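Local coordinates for protein separin (Saccharomyces cerevisiae, PDB 5U1T) that cleaves the MCD1/SCC1 subunit of cohesin at the onset of anaphase, as a caspase-like cysteine protease that securin holds inactive for most of the cell cycle, at residues Ser628-Lys632 with Ala645-Leu649; Thr876-Tyr880 with Trp909-Leu913. All blocks are in the same frame, centred on the assembly; numbering follows the deposited sequence.

Contact 1: Ser628-Lys632 with Ala645-Leu649; sequences SLCIK and ADNYL
Lys632 lies over Ala645 and reaches Asp646 with its ammonium group. Its CG packs on Ala645 CB at 3.6 Å. The chain bends at chi3 and chi4 (46° and 60°), which turns NZ toward Asp646; the side chains cross at about a right angle. NZ forms a salt bridge with Asp646 OD1 at 2.5 Å, using the syn lone pair of that oxygen. With an alanine here, Asp646 is likely to lose its charge partner and Ala645 CB the aliphatic chain packed on it. Leu649 crosses Lys632 and Leu629 at about a right angle. Its CD2 meets CD2 of Leu629 at 3.6 Å and CD of Lys632 at 3.9 Å. Ser628 OG donates to the carbonyl O of Ala645 at 3.1 Å, on a lone pair in the carbonyl plane. That oxygen also accepts the backbone N of Leu649, so two donors grip it. Helix 602-617 lies against Ser628 and Ile631. The axes of segments 628-632 and 645-649 run at 155° and approach to 9.2 Å. The backbones come nearest at the small residues Ser628 and Ala645, CA atoms 4.6 Å apart. This is antiparallel helix packing within the separase helical domain.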
loop_
_atom_site.group_PDB
_atom_site.type_symbol
_atom_site.label_atom_id
_atom_site.label_comp_id
_atom_site.label_asym_id
_atom_site.label_seq_id
_atom_site.Cartn_x
_atom_site.Cartn_y
_atom_site.Cartn_z
ATOM N N SER A 628 17.053 -6.960 -9.123
ATOM C CA SER A 628 16.993 -5.692 -9.857
ATOM C C SER A 628 18.277 -5.389 -10.607
ATOM O O SER A 628 18.244 -4.969 -11.766
ATOM C CB SER A 628 16.691 -4.530 -8.912
ATOM O OG SER A 628 15.296 -4.383 -8.742
ATOM N N LEU A 629 19.407 -5.586 -9.935
ATOM C CA LEU A 629 20.693 -5.322 -10.558
ATOM C C LEU A 629 20.858 -6.256 -11.745
ATOM O O LEU A 629 21.262 -5.838 -12.827
ATOM C CB LEU A 629 21.848 -5.497 -9.566
ATOM C CG LEU A 629 22.023 -4.491 -8.416
ATOM C CD1 LEU A 629 23.299 -4.798 -7.670
ATOM C CD2 LEU A 629 22.002 -3.048 -8.904
ATOM N N CYS A 630 20.515 -7.517 -11.540
ATOM C CA CYS A 630 20.671 -8.500 -12.590
ATOM C C CYS A 630 19.815 -8.164 -13.833
ATOM O O CYS A 630 20.288 -8.264 -14.961
ATOM C CB CYS A 630 20.331 -9.882 -12.050
ATOM S SG CYS A 630 20.551 -11.139 -13.288
ATOM N N ILE A 631 18.566 -7.756 -13.611
ATOM C CA ILE A 631 17.694 -7.265 -14.679
ATOM C C ILE A 631 18.328 -6.110 -15.443
ATOM O O ILE A 631 18.448 -6.147 -16.672
ATOM C CB ILE A 631 16.337 -6.793 -14.128
ATOM C CG1 ILE A 631 15.534 -7.982 -13.593
ATOM C CG2 ILE A 631 15.567 -6.007 -15.181
ATOM C CD1 ILE A 631 14.362 -7.581 -12.765
ATOM N N LYS A 632 18.746 -5.085 -14.708
ATOM C CA LYS A 632 19.352 -3.900 -15.304
ATOM C C LYS A 632 20.658 -4.261 -15.961
ATOM O O LYS A 632 21.248 -3.451 -16.665
ATOM C CB LYS A 632 19.586 -2.816 -14.259
ATOM C CG LYS A 632 18.336 -2.368 -13.507
ATOM C CD LYS A 632 18.725 -1.684 -12.187
ATOM C CE LYS A 632 19.861 -0.691 -12.409
ATOM N NZ LYS A 632 19.501 0.400 -13.370
ATOM N N ALA A 645 12.808 -2.336 -12.412
ATOM C CA ALA A 645 13.979 -2.700 -11.650
ATOM C C ALA A 645 14.497 -1.446 -10.949
ATOM O O ALA A 645 14.871 -1.508 -9.791
ATOM C CB ALA A 645 15.029 -3.320 -12.533
ATOM N N ASP A 646 14.472 -0.303 -11.633
ATOM C CA ASP A 646 15.005 0.935 -11.071
ATOM C C ASP A 646 14.183 1.415 -9.871
ATOM O O ASP A 646 14.750 1.685 -8.815
ATOM C CB ASP A 646 15.088 2.034 -12.141
ATOM C CG ASP A 646 16.387 1.963 -12.950
ATOM O OD1 ASP A 646 17.306 1.242 -12.510
ATOM O OD2 ASP A 646 16.508 2.617 -14.019
ATOM N N ASN A 647 12.862 1.503 -10.022
ATOM C CA ASN A 647 11.980 1.840 -8.908
ATOM C C ASN A 647 12.146 0.894 -7.723
ATOM O O ASN A 647 12.177 1.332 -6.568
ATOM C CB ASN A 647 10.510 1.840 -9.358
ATOM C CG ASN A 647 9.499 1.827 -8.167
ATOM O OD1 ASN A 647 9.383 0.834 -7.434
ATOM N ND2 ASN A 647 8.738 2.914 -8.018
ATOM N N TYR A 648 12.227 -0.404 -7.989
ATOM C CA TYR A 648 12.206 -1.371 -6.894
ATOM C C TYR A 648 13.583 -1.494 -6.235
ATOM O O TYR A 648 13.683 -1.888 -5.070
ATOM C CB TYR A 648 11.701 -2.736 -7.377
ATOM C CG TYR A 648 10.194 -2.861 -7.347
ATOM C CD1 TYR A 648 9.506 -2.854 -6.137
ATOM C CD2 TYR A 648 9.451 -2.980 -8.523
ATOM C CE1 TYR A 648 8.137 -2.964 -6.089
ATOM C CE2 TYR A 648 8.065 -3.092 -8.486
ATOM C CZ TYR A 648 7.416 -3.085 -7.266
ATOM O OH TYR A 648 6.044 -3.200 -7.193
ATOM N N LEU A 649 14.632 -1.144 -6.971
ATOM C CA LEU A 649 15.967 -1.104 -6.399
ATOM C C LEU A 649 16.050 0.045 -5.373
ATOM O O LEU A 649 16.663 -0.080 -4.306
ATOM C CB LEU A 649 17.009 -0.937 -7.503
ATOM C CG LEU A 649 18.491 -0.884 -7.146
ATOM C CD1 LEU A 649 18.925 -2.090 -6.321
ATOM C CD2 LEU A 649 19.288 -0.794 -8.427
#

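Contact 2: Thr876-Tyr880 with Trp909-Leu913; sequences TMFLY and WKLHL
Thr876 OG1 is gripped from its own helix and also faces Trp909. It donates to Ile872 O one turn back and makes a weak bond to Thr873 O. Its distance to Trp909 NE1 is 3.1 Å. With chi1 at 55°, OG1 sits between the backbone N and the carbonyl carbon, near Ile872 O and the indole NE1 alike. Thr876 CB lies over one face of the indole, toward its rim, and is 3.6 Å from Trp909 CE2. On the opposite face, His912 ND1 lies above the rim. The indole is thus flanked by a residue of the facing helix and by one from its own.

Tyr880, one turn on from Thr876, takes the far end of the indole. Its CG is anti to the backbone N (chi1 -174°), which carries the ring across to the other helix. Trp909 CZ3 lies over one face of the phenol ring, 3.4 Å from Tyr880 CD1. Tyr880 CD1 in turn meets the edge of the indole, near its plane. The planes meet at 51° and the centroids are 5.2 Å apart. This is helix-on-helix packing in an all-helical region, between helices 872-881 and 905-912. The backbones keep their distance, with the CA atoms of Thr876 and Trp909 8.5 Å apart, and large aromatic side chains bridge the space.

Leu913 follows the end of helix 905-912. Its side chain runs alongside that of Tyr880 but points the other way. Its CD2 meets the phenol edge in plane, 3.5 Å from Tyr880 CE1. Met877 packs more loosely, with CG 4.3 Å from Trp909 CZ2, and its side chain reaches helix 829-845.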
loop_
_atom_site.group_PDB
_atom_site.type_symbol
_atom_site.label_atom_id
_atom_site.label_comp_id
_atom_site.label_asym_id
_atom_site.label_seq_id
_atom_site.Cartn_x
_atom_site.Cartn_y
_atom_site.Cartn_z
ATOM N N THR A 876 15.140 -8.418 12.993
ATOM C CA THR A 876 15.634 -7.552 14.051
ATOM C C THR A 876 14.474 -7.119 14.951
ATOM O O THR A 876 14.636 -7.045 16.171
ATOM C CB THR A 876 16.374 -6.331 13.495
ATOM O OG1 THR A 876 15.531 -5.620 12.587
ATOM C CG2 THR A 876 17.632 -6.784 12.771
ATOM N N MET A 877 13.301 -6.882 14.360
ATOM C CA MET A 877 12.122 -6.597 15.164
ATOM C C MET A 877 11.773 -7.772 16.068
ATOM O O MET A 877 11.396 -7.592 17.222
ATOM C CB MET A 877 10.925 -6.254 14.291
ATOM C CG MET A 877 11.053 -4.936 13.570
ATOM S SD MET A 877 9.598 -4.573 12.574
ATOM C CE MET A 877 10.099 -2.984 11.919
ATOM N N PHE A 878 11.906 -8.981 15.547
ATOM C CA PHE A 878 11.601 -10.148 16.353
ATOM C C PHE A 878 12.634 -10.299 17.479
ATOM O O PHE A 878 12.265 -10.562 18.624
ATOM C CB PHE A 878 11.551 -11.395 15.470
ATOM C CG PHE A 878 11.332 -12.682 16.220
ATOM C CD1 PHE A 878 10.071 -13.040 16.670
ATOM C CD2 PHE A 878 12.385 -13.555 16.445
ATOM C CE1 PHE A 878 9.868 -14.248 17.349
ATOM C CE2 PHE A 878 12.183 -14.753 17.117
ATOM C CZ PHE A 878 10.929 -15.101 17.568
ATOM N N LEU A 879 13.915 -10.111 17.149
ATOM C CA LEU A 879 15.006 -10.287 18.107
ATOM C C LEU A 879 14.934 -9.267 19.239
ATOM O O LEU A 879 15.165 -9.595 20.400
ATOM C CB LEU A 879 16.353 -10.195 17.398
ATOM C CG LEU A 879 16.632 -11.362 16.453
ATOM C CD1 LEU A 879 17.993 -11.257 15.803
ATOM C CD2 LEU A 879 16.501 -12.658 17.202
ATOM N N TYR A 880 14.614 -8.029 18.875
ATOM C CA TYR A 880 14.354 -6.947 19.820
ATOM C C TYR A 880 13.245 -7.268 20.814
ATOM O O TYR A 880 13.462 -7.248 22.019
ATOM C CB TYR A 880 13.982 -5.694 19.055
ATOM C CG TYR A 880 13.828 -4.469 19.910
ATOM C CD1 TYR A 880 14.939 -3.843 20.446
ATOM C CD2 TYR A 880 12.577 -3.922 20.160
ATOM C CE1 TYR A 880 14.817 -2.719 21.205
ATOM C CE2 TYR A 880 12.443 -2.787 20.922
ATOM C CZ TYR A 880 13.570 -2.192 21.444
ATOM O OH TYR A 880 13.470 -1.051 22.208
ATOM N N TRP A 909 19.466 0.859 14.829
ATOM C CA TRP A 909 19.176 -0.060 15.923
ATOM C C TRP A 909 19.957 0.276 17.193
ATOM O O TRP A 909 19.511 -0.034 18.304
ATOM C CB TRP A 909 19.441 -1.508 15.499
ATOM C CG TRP A 909 18.208 -2.103 14.886
ATOM C CD1 TRP A 909 17.990 -2.383 13.563
ATOM C CD2 TRP A 909 16.988 -2.419 15.569
ATOM N NE1 TRP A 909 16.720 -2.866 13.391
ATOM C CE2 TRP A 909 16.083 -2.905 14.602
ATOM C CE3 TRP A 909 16.574 -2.342 16.902
ATOM C CZ2 TRP A 909 14.788 -3.316 14.930
ATOM C CZ3 TRP A 909 15.279 -2.760 17.224
ATOM C CH2 TRP A 909 14.408 -3.236 16.245
ATOM N N LYS A 910 21.113 0.915 17.045
ATOM C CA LYS A 910 21.854 1.354 18.226
ATOM C C LYS A 910 21.038 2.431 18.940
ATOM O O LYS A 910 20.778 2.323 20.135
ATOM C CB LYS A 910 23.248 1.841 17.845
ATOM C CG LYS A 910 24.237 0.697 17.756
ATOM C CD LYS A 910 25.544 1.088 17.096
ATOM C CE LYS A 910 26.403 -0.164 16.902
ATOM N NZ LYS A 910 27.800 0.053 16.383
ATOM N N LEU A 911 20.580 3.421 18.176
ATOM C CA LEU A 911 19.631 4.412 18.672
ATOM C C LEU A 911 18.368 3.816 19.317
ATOM O O LEU A 911 17.896 4.358 20.298
ATOM C CB LEU A 911 19.215 5.373 17.555
ATOM C CG LEU A 911 20.328 6.097 16.812
ATOM C CD1 LEU A 911 19.790 7.261 16.005
ATOM C CD2 LEU A 911 21.383 6.566 17.778
ATOM N N HIS A 912 17.805 2.727 18.796
ATOM C CA HIS A 912 16.615 2.160 19.451
ATOM C C HIS A 912 16.967 1.469 20.760
ATOM O O HIS A 912 16.118 1.282 21.630
ATOM C CB HIS A 912 15.879 1.162 18.552
ATOM C CG HIS A 912 15.156 1.797 17.412
ATOM N ND1 HIS A 912 14.997 1.173 16.195
ATOM C CD2 HIS A 912 14.562 3.007 17.295
ATOM C CE1 HIS A 912 14.341 1.974 15.371
ATOM N NE2 HIS A 912 14.064 3.092 16.016
ATOM N N LEU A 913 18.219 1.068 20.891
ATOM C CA LEU A 913 18.645 0.334 22.065
ATOM C C LEU A 913 19.215 1.268 23.129
ATOM O O LEU A 913 19.714 0.814 24.170
ATOM C CB LEU A 913 19.673 -0.724 21.678
ATOM C CG LEU A 913 19.146 -1.927 20.894
ATOM C CD1 LEU A 913 20.323 -2.701 20.372
ATOM C CD2 LEU A 913 18.262 -2.817 21.756
#

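Contact 1 closes along the chain before contact 2 opens. Their centres are 29 Å apart and their nearest atoms about 17 Å apart, so they do not touch. They share no helix: contact 1 joins helices 621-633 and 642-655, and contact 2 joins helices 872-881 and 905-912. Contact 1 spans 12 intervening residues, including the short helix 635-638. Contact 2 spans 28, with helices 885-891 and 893-896 between. Both belong to the long run of helices that comes earlier in the chain than the sheets. Both lie away from Cys1497, the active-site residue inferred by similarity. Each is local helix-helix packing in the helical body of the protease.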